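Local coordinates for protein endo-xylogalacturonan hydrolase A (PDB 4C2L) that hydrolyses the galacturonan backbone of xylogalacturonan, a component of the hairy regions of pectin, where that backbone carries xylose substituents, at residues C19-G24 with T36-S41; D85-S88 with A92-S95. All blocks are in the same frame, centred on the assembly; numbering follows the deposited sequence.

Overall arrangement
Both contacts belong to the N-terminal part of a right-handed parallel beta-helix, the fold of glycoside hydrolase family 28. They follow one another along the chain: contact 1 packs the loop after strand 18-19 on helix 32-42, and contact 2 joins the end of helix 84-87 to the segment that leads into strand 95-97. Their centres are about 20 Å apart and their nearest atoms about 7 Å, so they do not touch. Contact 1 lies at the capped end of the solenoid, whereas contact 2 lies at the start of the parallel sheet whose first strand is 95-97. Both are structural packing, away from the probable catalytic residues.

Contact 1: residues C19-G24 with T36-S41. With MAN (alpha-D-mannopyranose), chain C.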
loop_
_atom_site.group_PDB
_atom_site.type_symbol
_atom_site.label_atom_id
_atom_site.label_comp_id
_atom_site.label_asym_id
_atom_site.label_seq_id
_atom_site.Cartn_x
_atom_site.Cartn_y
_atom_site.Cartn_z
ATOM N N CYS A 19 24.062 -2.120 20.778
ATOM C CA CYS A 19 24.866 -1.029 20.224
ATOM C C CYS A 19 23.977 0.201 20.108
ATOM O O CYS A 19 22.835 0.096 19.648
ATOM C CB CYS A 19 25.361 -1.407 18.814
ATOM S SG CYS A 19 26.749 -2.578 18.728
ATOM N N THR A 20 24.488 1.362 20.502
ATOM C CA THR A 20 23.785 2.613 20.248
ATOM C C THR A 20 24.573 3.436 19.241
ATOM O O THR A 20 25.668 3.891 19.561
ATOM C CB THR A 20 23.594 3.426 21.539
ATOM O OG1 THR A 20 22.898 2.612 22.485
ATOM C CG2 THR A 20 22.813 4.721 21.280
ATOM N N PRO A 21 24.014 3.664 18.038
ATOM C CA PRO A 21 24.783 4.432 17.045
ATOM C C PRO A 21 25.076 5.835 17.523
ATOM O O PRO A 21 24.226 6.477 18.146
ATOM C CB PRO A 21 23.854 4.513 15.827
ATOM C CG PRO A 21 22.733 3.563 16.099
ATOM C CD PRO A 21 22.659 3.316 17.569
ATOM N N THR A 22 26.275 6.315 17.210
ATOM C CA THR A 22 26.661 7.680 17.543
ATOM C C THR A 22 25.854 8.682 16.736
ATOM O O THR A 22 25.859 8.642 15.517
ATOM C CB THR A 22 28.159 7.896 17.256
ATOM O OG1 THR A 22 28.903 6.896 17.953
ATOM C CG2 THR A 22 28.596 9.275 17.717
ATOM N N ALA A 23 25.138 9.560 17.429
ATOM C CA ALA A 23 24.385 10.616 16.780
ATOM C C ALA A 23 25.312 11.815 16.572
ATOM O O ALA A 23 25.903 12.319 17.531
ATOM C CB ALA A 23 23.178 10.996 17.636
ATOM N N GLY A 24 25.449 12.263 15.325
ATOM C CA GLY A 24 26.299 13.414 14.994
ATOM C C GLY A 24 25.726 14.735 15.472
ATOM O O GLY A 24 26.473 15.716 15.663
ATOM N N THR A 36 25.023 1.927 10.279
ATOM C CA THR A 36 25.369 0.630 9.694
ATOM C C THR A 36 26.543 -0.016 10.404
ATOM O O THR A 36 26.634 -1.235 10.444
ATOM C CB THR A 36 25.598 0.686 8.170
ATOM O OG1 THR A 36 26.624 1.647 7.890
ATOM C CG2 THR A 36 24.293 1.092 7.464
ATOM N N GLU A 37 27.432 0.778 10.984
ATOM C CA GLU A 37 28.521 0.180 11.760
ATOM C C GLU A 37 27.958 -0.467 13.024
ATOM O O GLU A 37 28.377 -1.564 13.385
ATOM C CB GLU A 37 29.615 1.189 12.098
ATOM C CG GLU A 37 30.936 0.528 12.501
ATOM C CD GLU A 37 30.914 0.030 13.931
ATOM O OE1 GLU A 37 30.225 0.677 14.764
ATOM O OE2 GLU A 37 31.575 -1.001 14.221
ATOM N N ALA A 38 27.004 0.205 13.672
ATOM C CA ALA A 38 26.331 -0.374 14.838
ATOM C C ALA A 38 25.613 -1.668 14.458
ATOM O O ALA A 38 25.709 -2.675 15.175
ATOM C CB ALA A 38 25.347 0.626 15.444
ATOM N N LEU A 39 24.913 -1.656 13.323
ATOM C CA LEU A 39 24.240 -2.857 12.838
ATOM C C LEU A 39 25.238 -3.965 12.510
ATOM O O LEU A 39 25.016 -5.129 12.831
ATOM C CB LEU A 39 23.340 -2.553 11.628
ATOM C CG LEU A 39 22.242 -3.592 11.376
ATOM C CD1 LEU A 39 21.212 -3.588 12.508
ATOM C CD2 LEU A 39 21.542 -3.338 10.047
ATOM N N SER A 40 26.344 -3.609 11.873
ATOM C CA SER A 40 27.351 -4.607 11.545
ATOM C C SER A 40 27.958 -5.209 12.813
ATOM O O SER A 40 28.211 -6.425 12.897
ATOM C CB SER A 40 28.452 -3.993 10.681
ATOM O OG SER A 40 29.209 -5.052 10.128
ATOM N N SER A 41 28.163 -4.361 13.810
ATOM C CA SER A 41 28.792 -4.800 15.044
ATOM C C SER A 41 27.853 -5.684 15.893
ATOM O O SER A 41 28.281 -6.720 16.414
ATOM C CB SER A 41 29.277 -3.592 15.834
ATOM O OG SER A 41 29.843 -4.003 17.068
HETATM C C1 MAN C . 23.601 2.606 23.751
HETATM C C2 MAN C . 23.176 1.284 24.387
HETATM C C3 MAN C . 21.700 1.308 24.775
HETATM C C4 MAN C . 21.350 2.567 25.564
HETATM C C5 MAN C . 21.846 3.826 24.828
HETATM C C6 MAN C . 21.596 5.114 25.605
HETATM O O2 MAN C . 23.961 1.054 25.546
HETATM O O3 MAN C . 21.422 0.148 25.538
HETATM O O4 MAN C . 19.954 2.613 25.738
HETATM O O5 MAN C . 23.234 3.706 24.574
HETATM O O6 MAN C . 22.472 5.166 26.716
#
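Cys19 and Pro21 both rest on Ala38, whose methyl group projects from helix 32-42 toward the loop. Ala38 CB lies 3.9 Å from Cys19 CB and 4.0 Å from Pro21 CG, so the methyl meets the cysteine methylene and one corner of the proline ring from two directions roughly at right angles. The backbones come closest here as well, with 5.5 Å between the CA atoms of Pro21 and Ala38. The sulfur continues along the helix surface: Cys19 SG is 3.7 Å from Ala38 O and 3.8 Å from Ser41 OG, both van der Waals approaches. With SG beside its own backbone N and anti to the carbonyl carbon (chi1 -77°), Cys19 presents the sulfur to the last turn of the helix, where it forms a disulfide with Cys42. The covalent bridge thus ties the short strand to the helix C-terminal end, while Ala38 CB packs against the methylene of Cys19. Ser41 lies one turn after Glu37, its N bonded to Glu37 O at 2.8 Å in the regular helical pattern.

Between the two residues that meet the helix, Thr20 turns the other way and bears an O-linked mannose, its OG1 joined to C1 of the sugar at 1.4 Å. The glycan therefore decorates the side of the loop turned from the helix, near Val49 and Pro51.

An N-terminal helix closing the end of the parallel beta-helix is a known feature of family 28 enzymes. Here Cys19 makes backbone hydrogen bonds to Thr47 and Val49, adding strand 18-19 to strand 47-50, while Pro21 also packs on Ile48 and Phe50 of that strand. Leu39, on another side of helix 32-42, reaches Ile48 and, in strand 70-74, Cys70 and Ile72.

Contact 2: residues D85-S88 with A92-S95; sequences DYWS and AMIS
The indole of Trp87 receives Met93 over one face and Tyr86 on the opposite one, while Ala92 O comes up at its edge, near the ring plane, 3.6 Å from Trp87 CZ3. This contact, with Trp87, Ala92 and Met93 buried, belongs to the early coils of the right-handed parallel beta-helix, where helix 84-87 ends and the chain returns toward strand 95-97. Tyr86 meets the indole with a ring edge: its CD2 stands 3.6 Å above the plane, over the centre.

On the other face the methionine makes a CH-pi and Met-aromatic contact. Met93 CG is 4.1 Å from the centroid of the six-membered ring and 21° off its normal. The sulfur stands almost exactly on that normal but farther away, with Met93 SD 5.0 Å from the same centroid. Closer to the backbone, Met93 CA lies 3.7 Å from Trp87 CZ3, so main chain as well as side chain packs against the benzo end of the indole. The two side chains run at about a right angle to each other.

The rotation of the indole is further restrained by a hydrogen bond from Trp87 NE1 to Ala81 O, which satisfies its buried polar atom. Tyr86 is held too, through OH to Val61 N, and its ring makes a cation-pi contact with Arg90. Met93 is fixed by backbone hydrogen bonds to Leu62 and Thr134 as the chain turns a corner at Met93 and Ile94, and its side chain also touches Phe80 of strand 77-80 and Leu135 of strand 134-139. The bend at the end of the methionine (chi3 76°) brings the terminal methyl back over the rim of the six-membered ring, at the CE2-CZ2 bond, with Met93 CE 4.0 Å from Trp87 CE2.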
loop_
_atom_site.group_PDB
_atom_site.type_symbol
_atom_site.label_atom_id
_atom_site.label_comp_id
_atom_site.label_asym_id
_atom_site.label_seq_id
_atom_site.Cartn_x
_atom_site.Cartn_y
_atom_site.Cartn_z
ATOM N N ASP A 85 18.157 15.666 -5.525
ATOM C CA ASP A 85 19.154 15.205 -6.488
ATOM C C ASP A 85 19.690 13.841 -6.064
ATOM O O ASP A 85 19.903 12.957 -6.902
ATOM C CB ASP A 85 20.339 16.181 -6.575
ATOM C CG ASP A 85 20.038 17.434 -7.395
ATOM O OD1 ASP A 85 18.962 17.545 -8.015
ATOM O OD2 ASP A 85 20.917 18.325 -7.418
ATOM N N TYR A 86 19.936 13.672 -4.765
ATOM C CA TYR A 86 20.455 12.390 -4.284
ATOM C C TYR A 86 19.437 11.254 -4.487
ATOM O O TYR A 86 19.774 10.169 -4.983
ATOM C CB TYR A 86 20.878 12.475 -2.810
ATOM C CG TYR A 86 21.289 11.129 -2.274
ATOM C CD1 TYR A 86 22.597 10.645 -2.469
ATOM C CD2 TYR A 86 20.356 10.294 -1.618
ATOM C CE1 TYR A 86 22.965 9.390 -2.004
ATOM C CE2 TYR A 86 20.720 9.045 -1.160
ATOM C CZ TYR A 86 22.015 8.596 -1.343
ATOM O OH TYR A 86 22.365 7.356 -0.873
ATOM N N TRP A 87 18.195 11.503 -4.093
ATOM C CA TRP A 87 17.169 10.458 -4.118
ATOM C C TRP A 87 16.651 10.143 -5.486
ATOM O O TRP A 87 16.000 9.109 -5.681
ATOM C CB TRP A 87 16.002 10.860 -3.205
ATOM C CG TRP A 87 16.421 10.836 -1.768
ATOM C CD1 TRP A 87 16.534 11.909 -0.882
ATOM C CD2 TRP A 87 16.841 9.663 -1.007
ATOM N NE1 TRP A 87 16.978 11.473 0.350
ATOM C CE2 TRP A 87 17.178 10.139 0.340
ATOM C CE3 TRP A 87 16.969 8.311 -1.296
ATOM C CZ2 TRP A 87 17.615 9.275 1.338
ATOM C CZ3 TRP A 87 17.399 7.446 -0.276
ATOM C CH2 TRP A 87 17.717 7.923 1.007
ATOM N N SER A 88 16.941 11.012 -6.451
ATOM C CA SER A 88 16.436 10.845 -7.818
ATOM C C SER A 88 16.691 9.433 -8.383
ATOM O O SER A 88 17.841 9.004 -8.498
ATOM C CB SER A 88 17.081 11.893 -8.742
ATOM O OG SER A 88 16.504 11.806 -10.030
ATOM N N ALA A 92 15.162 2.742 -2.771
ATOM C CA ALA A 92 14.794 2.589 -1.361
ATOM C C ALA A 92 15.497 3.630 -0.498
ATOM O O ALA A 92 16.651 3.975 -0.751
ATOM C CB ALA A 92 15.203 1.211 -0.880
ATOM N N MET A 93 14.794 4.118 0.520
ATOM C CA MET A 93 15.439 4.948 1.535
ATOM C C MET A 93 15.980 4.049 2.637
ATOM O O MET A 93 17.117 4.228 3.083
ATOM C CB MET A 93 14.429 5.944 2.083
ATOM C CG MET A 93 13.818 6.754 0.948
ATOM S SD MET A 93 12.621 7.969 1.511
ATOM C CE MET A 93 13.713 9.218 2.163
ATOM N N ILE A 94 15.159 3.102 3.096
ATOM C CA ILE A 94 15.631 2.014 3.956
ATOM C C ILE A 94 15.518 0.729 3.146
ATOM O O ILE A 94 14.415 0.340 2.727
ATOM C CB ILE A 94 14.794 1.875 5.256
ATOM C CG1 ILE A 94 14.812 3.189 6.035
ATOM C CG2 ILE A 94 15.332 0.740 6.119
ATOM C CD1 ILE A 94 13.791 3.224 7.172
ATOM N N SER A 95 16.663 0.091 2.905
ATOM C CA SER A 95 16.698 -1.102 2.040
ATOM C C SER A 95 16.872 -2.352 2.904
ATOM O O SER A 95 17.813 -2.437 3.702
ATOM C CB SER A 95 17.826 -0.984 1.011
ATOM O OG SER A 95 17.999 -2.229 0.329
#